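Local coordinates for protein beta-galactosidase (Marinomonas sp. ef1, PDB 6Y2K) that hydrolyses terminal beta-galactosidic bonds as a cold-active glycoside hydrolase of family GH42 that works as a hexamer, at residues A[483-488]-A[516-521]; A[488-493]-A[593-598]; A[587-592]-A[603-608]. All coordinates share one frame; numbering follows the deposited sequence.

How the contacts relate
All three contacts lie in or beside the alpha/beta trimerisation domain. Contact 1 ties helix 478-486 to the loop at 516-521; contact 2 sets strand 490-493 against helix 585-598; contact 3 sets that helix against the loop before strand 610-615. Their centres lie about 13 Å (1 and 2), about 14 Å (2 and 3) and about 26 Å (1 and 3) apart. Along the chain the segments of 1 and 2 alternate, as do those of 2 and 3, while contact 1 closes before contact 3 opens. Leu491 touches Leu484 and Leu518, so strand 490-493 and helix 585-598 link the loop side of contact 1 to the subunit interface that contacts 2 and 3 reach.

Contact 1. Residues A[483-488]-A[516-521]; sequences RLNSYQ and ASLLPL
Leu518 lays its branched end over the last turn of helix 478-486, with its CG 3.6 Å from Asn485 OD1 and its CD1 3.9 Å from Leu484 O. The same CD1 comes 4.2 Å from Leu484 CB, the apolar touch of this contact. A first torsion of -126°, off the staggered positions, sets CG beside the asparagine oxygen and CD1 beside the helix carbonyl; the Asn485 and Leu518 side chains run alongside, pointing opposite ways. Beside this greasy patch runs a polar one. A water donates to Asn485 OD1 over 2.7 Å and also binds Ser517 OG at 2.6 Å, bridging helix and loop. Asn485 OD1 has a second grip from Gln481 NE2, one turn earlier. Beneath, Leu484 continues inward onto Leu468 on strand 467-470, in the parallel part of the mixed sheet, while Leu518 also rests on His576, so the loop touches both helix 478-486 and strand 576-579 of the alpha/beta trimerisation domain, of the glutaminase I clan. The joint thus rests on van der Waals touches of one leucine plus a water bridge, the direct polar pair, Asn485 OD1 and Ser517 OG, being 4.4 Å apart.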
# COMPACT_ATOMS: atom_id res chain seq x y z
N ARG A 483 25.42 45.97 -10.71
CA ARG A 483 26.39 44.91 -10.43
C ARG A 483 26.14 43.66 -11.29
O ARG A 483 27.09 43.05 -11.78
CB ARG A 483 26.41 44.54 -8.94
CG ARG A 483 27.04 45.60 -8.04
CD ARG A 483 27.26 45.10 -6.62
NE ARG A 483 26.00 44.89 -5.91
CZ ARG A 483 25.26 45.84 -5.33
NH1 ARG A 483 24.12 45.51 -4.71
NH2 ARG A 483 25.62 47.12 -5.37
N LEU A 484 24.87 43.29 -11.49
CA LEU A 484 24.53 42.16 -12.37
C LEU A 484 24.89 42.44 -13.83
O LEU A 484 25.42 41.56 -14.50
CB LEU A 484 23.06 41.77 -12.26
CG LEU A 484 22.59 41.25 -10.89
CD1 LEU A 484 21.09 40.99 -10.91
CD2 LEU A 484 23.35 39.99 -10.48
N ASN A 485 24.63 43.67 -14.29
CA ASN A 485 24.96 44.07 -15.67
C ASN A 485 26.45 43.94 -16.00
O ASN A 485 26.81 43.55 -17.11
CB ASN A 485 24.49 45.51 -15.95
CG ASN A 485 22.98 45.64 -16.03
OD1 ASN A 485 22.26 44.67 -16.31
ND2 ASN A 485 22.48 46.85 -15.80
N SER A 486 27.32 44.24 -15.03
CA SER A 486 28.77 44.17 -15.25
C SER A 486 29.41 42.84 -14.81
O SER A 486 30.57 42.60 -15.12
CB SER A 486 29.45 45.34 -14.54
OG SER A 486 29.30 45.23 -13.13
N TYR A 487 28.66 41.98 -14.10
CA TYR A 487 29.18 40.70 -13.62
C TYR A 487 29.66 39.85 -14.79
O TYR A 487 28.96 39.73 -15.80
CB TYR A 487 28.10 39.97 -12.79
CG TYR A 487 28.47 38.58 -12.32
CD1 TYR A 487 29.53 38.37 -11.45
CD2 TYR A 487 27.72 37.47 -12.72
CE1 TYR A 487 29.86 37.09 -11.01
CE2 TYR A 487 28.03 36.19 -12.29
CZ TYR A 487 29.10 36.00 -11.44
OH TYR A 487 29.39 34.74 -11.03
N GLN A 488 30.87 39.31 -14.66
CA GLN A 488 31.53 38.56 -15.73
C GLN A 488 31.40 37.03 -15.61
O GLN A 488 31.77 36.32 -16.54
CB GLN A 488 33.02 38.94 -15.80
CG GLN A 488 33.28 40.40 -16.18
CD GLN A 488 32.66 40.77 -17.53
OE1 GLN A 488 33.14 40.34 -18.59
NE2 GLN A 488 31.62 41.60 -17.50
N ALA A 516 14.88 42.30 -16.65
CA ALA A 516 14.43 42.11 -18.04
C ALA A 516 15.37 42.68 -19.11
O ALA A 516 15.41 42.15 -20.21
CB ALA A 516 13.03 42.68 -18.24
N SER A 517 16.11 43.74 -18.80
CA SER A 517 17.12 44.26 -19.74
C SER A 517 18.26 43.25 -19.96
O SER A 517 18.77 43.14 -21.06
CB SER A 517 17.68 45.62 -19.28
OG SER A 517 18.30 45.52 -18.01
N LEU A 518 18.62 42.50 -18.91
CA LEU A 518 19.67 41.47 -18.99
C LEU A 518 19.13 40.14 -19.55
O LEU A 518 19.82 39.44 -20.30
CB LEU A 518 20.24 41.21 -17.59
CG LEU A 518 21.74 41.29 -17.30
CD1 LEU A 518 22.06 40.45 -16.07
CD2 LEU A 518 22.64 40.91 -18.47
N LEU A 519 17.92 39.79 -19.12
CA LEU A 519 17.28 38.53 -19.47
C LEU A 519 15.89 38.84 -20.01
O LEU A 519 14.93 38.91 -19.24
CB LEU A 519 17.21 37.63 -18.23
CG LEU A 519 18.50 36.84 -17.97
CD1 LEU A 519 18.66 36.44 -16.51
CD2 LEU A 519 18.52 35.61 -18.87
N PRO A 520 15.77 39.08 -21.34
CA PRO A 520 14.48 39.53 -21.87
C PRO A 520 13.39 38.44 -21.87
O PRO A 520 13.37 37.55 -22.72
CB PRO A 520 14.82 40.01 -23.29
CG PRO A 520 16.09 39.31 -23.64
CD PRO A 520 16.84 39.12 -22.36
N LEU A 521 12.50 38.54 -20.89
CA LEU A 521 11.33 37.68 -20.79
C LEU A 521 10.23 38.39 -20.00
O LEU A 521 10.50 39.39 -19.33
CB LEU A 521 11.72 36.36 -20.11
CG LEU A 521 12.25 36.48 -18.67
CD1 LEU A 521 11.19 36.02 -17.67
CD2 LEU A 521 13.51 35.66 -18.49
O HOH W 1 20.83 45.09 -18.51

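Contact 2. Residues A[488-493]-A[593-598]; sequences QGVLLA and AKLSEV
Leu492 and Val490 point from the central strand 490-493 onto Leu595 and Val598 of helix 585-598, the helix-on-sheet packing of an alpha/beta sandwich in the trimerisation domain. Strand and helix run nearly antiparallel, at 153°, with their axes 8.9 Å apart at closest. Leu492 can be followed outward against one methyl. Its CB is 4.0 Å from Leu595 CD1, its CG 4.2 Å from that carbon, and its CD2, at the tip, 3.7 Å from it again. Leu595 comes in roughly perpendicular, and its CD1 alone meets CB, CG and CD2 of Leu492. The other methyl of Leu595 goes to Val490, whose CG1 sits 3.8 Å from Leu595 CD2.

Val490 splits its two branches between two helix residues. CG1 stands opposite the backbone N (chi1 177°) and serves Leu595, while CG2 turns to Val598 one turn on. With an alanine in place of Val490 both branches would go, which would probably leave Leu595 CD2 and Val598 CG1 without their mates and open a gap between strand and helix. On its flanks the layer is closed by Leu467 and Tyr577, from the two strands beside 490-493, both of which touch Leu595. On another side of the helix, Lys594 packs on Glu597 of a neighbouring subunit, so this helix faces both the domain core and the oligomer interface. On its second branch, Val490 CG2 lies 3.7 Å from Val598 CG1 and 4.0 Å from Val598 C, touching side chain and backbone of one residue.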
# COMPACT_ATOMS: atom_id res chain seq x y z
N GLN A 488 30.87 39.31 -14.66
CA GLN A 488 31.53 38.56 -15.73
C GLN A 488 31.40 37.03 -15.61
O GLN A 488 31.77 36.32 -16.54
CB GLN A 488 33.02 38.94 -15.80
CG GLN A 488 33.28 40.40 -16.18
CD GLN A 488 32.66 40.77 -17.53
OE1 GLN A 488 33.14 40.34 -18.59
NE2 GLN A 488 31.62 41.60 -17.50
N GLY A 489 30.90 36.54 -14.48
CA GLY A 489 30.68 35.09 -14.30
C GLY A 489 29.35 34.63 -14.90
O GLY A 489 28.75 35.33 -15.73
N VAL A 490 28.89 33.46 -14.46
CA VAL A 490 27.65 32.86 -14.93
C VAL A 490 26.52 33.14 -13.94
O VAL A 490 26.67 32.90 -12.75
CB VAL A 490 27.82 31.34 -15.15
CG1 VAL A 490 26.51 30.70 -15.58
CG2 VAL A 490 28.91 31.07 -16.18
N LEU A 491 25.39 33.65 -14.43
CA LEU A 491 24.24 34.00 -13.59
C LEU A 491 23.05 33.07 -13.82
O LEU A 491 22.64 32.87 -14.97
CB LEU A 491 23.78 35.44 -13.90
CG LEU A 491 22.49 35.92 -13.22
CD1 LEU A 491 22.67 36.01 -11.71
CD2 LEU A 491 22.03 37.26 -13.80
N LEU A 492 22.50 32.55 -12.72
CA LEU A 492 21.18 31.92 -12.71
C LEU A 492 20.25 32.70 -11.77
O LEU A 492 20.47 32.73 -10.55
CB LEU A 492 21.27 30.45 -12.26
CG LEU A 492 19.93 29.70 -12.11
CD1 LEU A 492 19.19 29.68 -13.44
CD2 LEU A 492 20.13 28.28 -11.58
N ALA A 493 19.22 33.32 -12.34
CA ALA A 493 18.18 33.97 -11.57
C ALA A 493 16.99 33.02 -11.45
O ALA A 493 16.51 32.49 -12.45
CB ALA A 493 17.75 35.27 -12.23
N ALA A 593 25.03 21.44 -12.88
CA ALA A 593 26.15 20.79 -13.55
C ALA A 593 26.48 21.47 -14.89
O ALA A 593 27.65 21.73 -15.19
CB ALA A 593 25.89 19.31 -13.74
N LYS A 594 25.45 21.77 -15.68
CA LYS A 594 25.64 22.50 -16.95
C LYS A 594 26.19 23.90 -16.72
O LYS A 594 27.12 24.33 -17.40
CB LYS A 594 24.33 22.59 -17.74
CG LYS A 594 23.92 21.30 -18.42
CD LYS A 594 24.76 21.06 -19.67
CE LYS A 594 24.36 19.77 -20.37
NZ LYS A 594 25.19 19.60 -21.59
N LEU A 595 25.60 24.61 -15.76
CA LEU A 595 26.00 25.98 -15.46
C LEU A 595 27.43 26.04 -14.90
O LEU A 595 28.20 26.94 -15.26
CB LEU A 595 25.01 26.63 -14.49
CG LEU A 595 23.64 26.92 -15.13
CD1 LEU A 595 22.55 27.12 -14.09
CD2 LEU A 595 23.71 28.13 -16.06
N SER A 596 27.76 25.07 -14.05
CA SER A 596 29.12 24.92 -13.52
C SER A 596 30.14 24.71 -14.64
O SER A 596 31.23 25.30 -14.60
CB SER A 596 29.20 23.77 -12.52
OG SER A 596 28.44 24.06 -11.36
N GLU A 597 29.79 23.89 -15.63
CA GLU A 597 30.65 23.64 -16.79
C GLU A 597 30.89 24.94 -17.55
O GLU A 597 32.02 25.23 -17.94
CB GLU A 597 30.04 22.58 -17.70
CG GLU A 597 30.88 22.22 -18.92
CD GLU A 597 30.34 21.02 -19.66
OE1 GLU A 597 29.22 21.11 -20.21
OE2 GLU A 597 31.03 19.97 -19.67
N VAL A 598 29.83 25.73 -17.77
CA VAL A 598 29.99 27.03 -18.45
C VAL A 598 30.95 27.93 -17.65
O VAL A 598 31.78 28.63 -18.23
CB VAL A 598 28.66 27.77 -18.69
CG1 VAL A 598 28.90 29.13 -19.33
CG2 VAL A 598 27.73 26.96 -19.59

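Contact 3. Residues A[587-592]-A[603-608]; sequences LLKASL and TYYLPK
The far end of the Tyr605 ring meets Lys589 on helix 585-598, where the alpha/beta trimerisation domain passes through a loop into the C-terminal antiparallel sheet. The ring is set beside the helix by a first torsion of -77°, which turns CG away from the carbonyl carbon. CE2 then lies 3.9 Å from both Lys589 CB and Lys589 CD. The hydroxyl ends over the helix backbone, with OH 3.6 Å from Lys589 C and 3.7 Å from Ala590 N. The lysine chain runs out extended as far as CD and then bends (chi3 -65°), slanting across the ring's CE2 corner as it carries its CE past. Its ammonium group belongs elsewhere: NZ hydrogen-bonds Asn585 OD1 and forms a salt bridge with Glu448, so of the lysine side chain the tyrosine meets the aliphatic part. Backbone atoms of Tyr605 are hydrogen-bonded to a neighbouring subunit, and its side chain packs on Gly542 there, placing the contact at the oligomer interface. Within the helix, Leu587 O accepts two donors from one residue, Ser591 OG at 2.8 Å and Ser591 N at 2.9 Å, one on each face of the Leu587 carbonyl.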
# COMPACT_ATOMS: atom_id res chain seq x y z
N LEU A 587 16.56 17.81 -11.56
CA LEU A 587 16.72 18.88 -12.54
C LEU A 587 17.59 20.01 -12.01
O LEU A 587 18.34 20.62 -12.78
CB LEU A 587 15.36 19.40 -12.99
CG LEU A 587 14.54 18.43 -13.84
CD1 LEU A 587 13.11 18.92 -13.99
CD2 LEU A 587 15.17 18.26 -15.22
N LEU A 588 17.51 20.31 -10.71
CA LEU A 588 18.42 21.28 -10.09
C LEU A 588 19.87 20.87 -10.29
O LEU A 588 20.70 21.69 -10.70
CB LEU A 588 18.12 21.45 -8.59
CG LEU A 588 16.92 22.31 -8.20
CD1 LEU A 588 16.65 22.19 -6.71
CD2 LEU A 588 17.09 23.78 -8.58
N LYS A 589 20.18 19.60 -10.02
CA LYS A 589 21.53 19.08 -10.23
C LYS A 589 21.95 19.08 -11.70
O LYS A 589 23.06 19.51 -12.02
CB LYS A 589 21.70 17.71 -9.59
CG LYS A 589 21.78 17.78 -8.08
CD LYS A 589 22.03 16.43 -7.44
CE LYS A 589 20.86 15.49 -7.67
NZ LYS A 589 20.71 14.51 -6.57
N ALA A 590 21.05 18.65 -12.59
CA ALA A 590 21.33 18.68 -14.03
C ALA A 590 21.70 20.09 -14.49
O ALA A 590 22.69 20.28 -15.20
CB ALA A 590 20.16 18.15 -14.85
N SER A 591 20.89 21.07 -14.06
CA SER A 591 21.06 22.47 -14.46
C SER A 591 22.34 23.06 -13.86
O SER A 591 23.10 23.73 -14.56
CB SER A 591 19.83 23.30 -14.07
OG SER A 591 18.62 22.77 -14.62
N LEU A 592 22.58 22.81 -12.57
CA LEU A 592 23.79 23.32 -11.90
C LEU A 592 25.08 22.71 -12.46
O LEU A 592 26.10 23.40 -12.53
CB LEU A 592 23.69 23.13 -10.38
CG LEU A 592 22.65 24.05 -9.72
CD1 LEU A 592 22.28 23.56 -8.32
CD2 LEU A 592 23.12 25.50 -9.67
N THR A 603 32.15 19.32 -11.25
CA THR A 603 31.13 18.75 -10.38
C THR A 603 31.29 17.24 -10.31
O THR A 603 31.93 16.62 -11.18
CB THR A 603 29.70 19.11 -10.86
OG1 THR A 603 29.49 18.63 -12.20
CG2 THR A 603 29.48 20.61 -10.80
N TYR A 604 30.71 16.66 -9.26
CA TYR A 604 30.80 15.23 -8.98
C TYR A 604 29.55 14.86 -8.19
O TYR A 604 29.30 15.44 -7.15
CB TYR A 604 32.06 14.93 -8.15
CG TYR A 604 32.36 13.45 -7.98
CD1 TYR A 604 31.64 12.66 -7.09
CD2 TYR A 604 33.39 12.84 -8.71
CE1 TYR A 604 31.92 11.31 -6.94
CE2 TYR A 604 33.67 11.49 -8.57
CZ TYR A 604 32.94 10.73 -7.68
OH TYR A 604 33.22 9.39 -7.54
N TYR A 605 28.76 13.90 -8.69
CA TYR A 605 27.60 13.40 -7.98
C TYR A 605 28.10 12.50 -6.85
O TYR A 605 28.41 11.32 -7.08
CB TYR A 605 26.65 12.62 -8.90
CG TYR A 605 25.77 13.47 -9.79
CD1 TYR A 605 26.30 14.15 -10.90
CD2 TYR A 605 24.40 13.58 -9.57
CE1 TYR A 605 25.50 14.92 -11.74
CE2 TYR A 605 23.58 14.35 -10.40
CZ TYR A 605 24.13 15.02 -11.48
OH TYR A 605 23.32 15.78 -12.30
N LEU A 606 28.21 13.06 -5.65
CA LEU A 606 28.71 12.32 -4.50
C LEU A 606 27.74 11.21 -4.09
O LEU A 606 26.54 11.31 -4.40
CB LEU A 606 28.92 13.26 -3.29
CG LEU A 606 30.05 14.30 -3.42
CD1 LEU A 606 29.90 15.35 -2.33
CD2 LEU A 606 31.42 13.64 -3.33
N PRO A 607 28.24 10.17 -3.40
CA PRO A 607 27.35 9.15 -2.82
C PRO A 607 26.35 9.77 -1.85
O PRO A 607 26.59 10.86 -1.31
CB PRO A 607 28.31 8.20 -2.09
CG PRO A 607 29.66 8.45 -2.67
CD PRO A 607 29.67 9.87 -3.12
N LYS A 608 25.23 9.08 -1.63
CA LYS A 608 24.19 9.56 -0.73
C LYS A 608 24.73 9.75 0.68
O LYS A 608 25.38 8.86 1.22
CB LYS A 608 23.01 8.58 -0.65
CG LYS A 608 22.15 8.50 -1.91
CD LYS A 608 20.88 7.70 -1.63
CE LYS A 608 20.09 7.45 -2.90
NZ LYS A 608 19.37 8.66 -3.40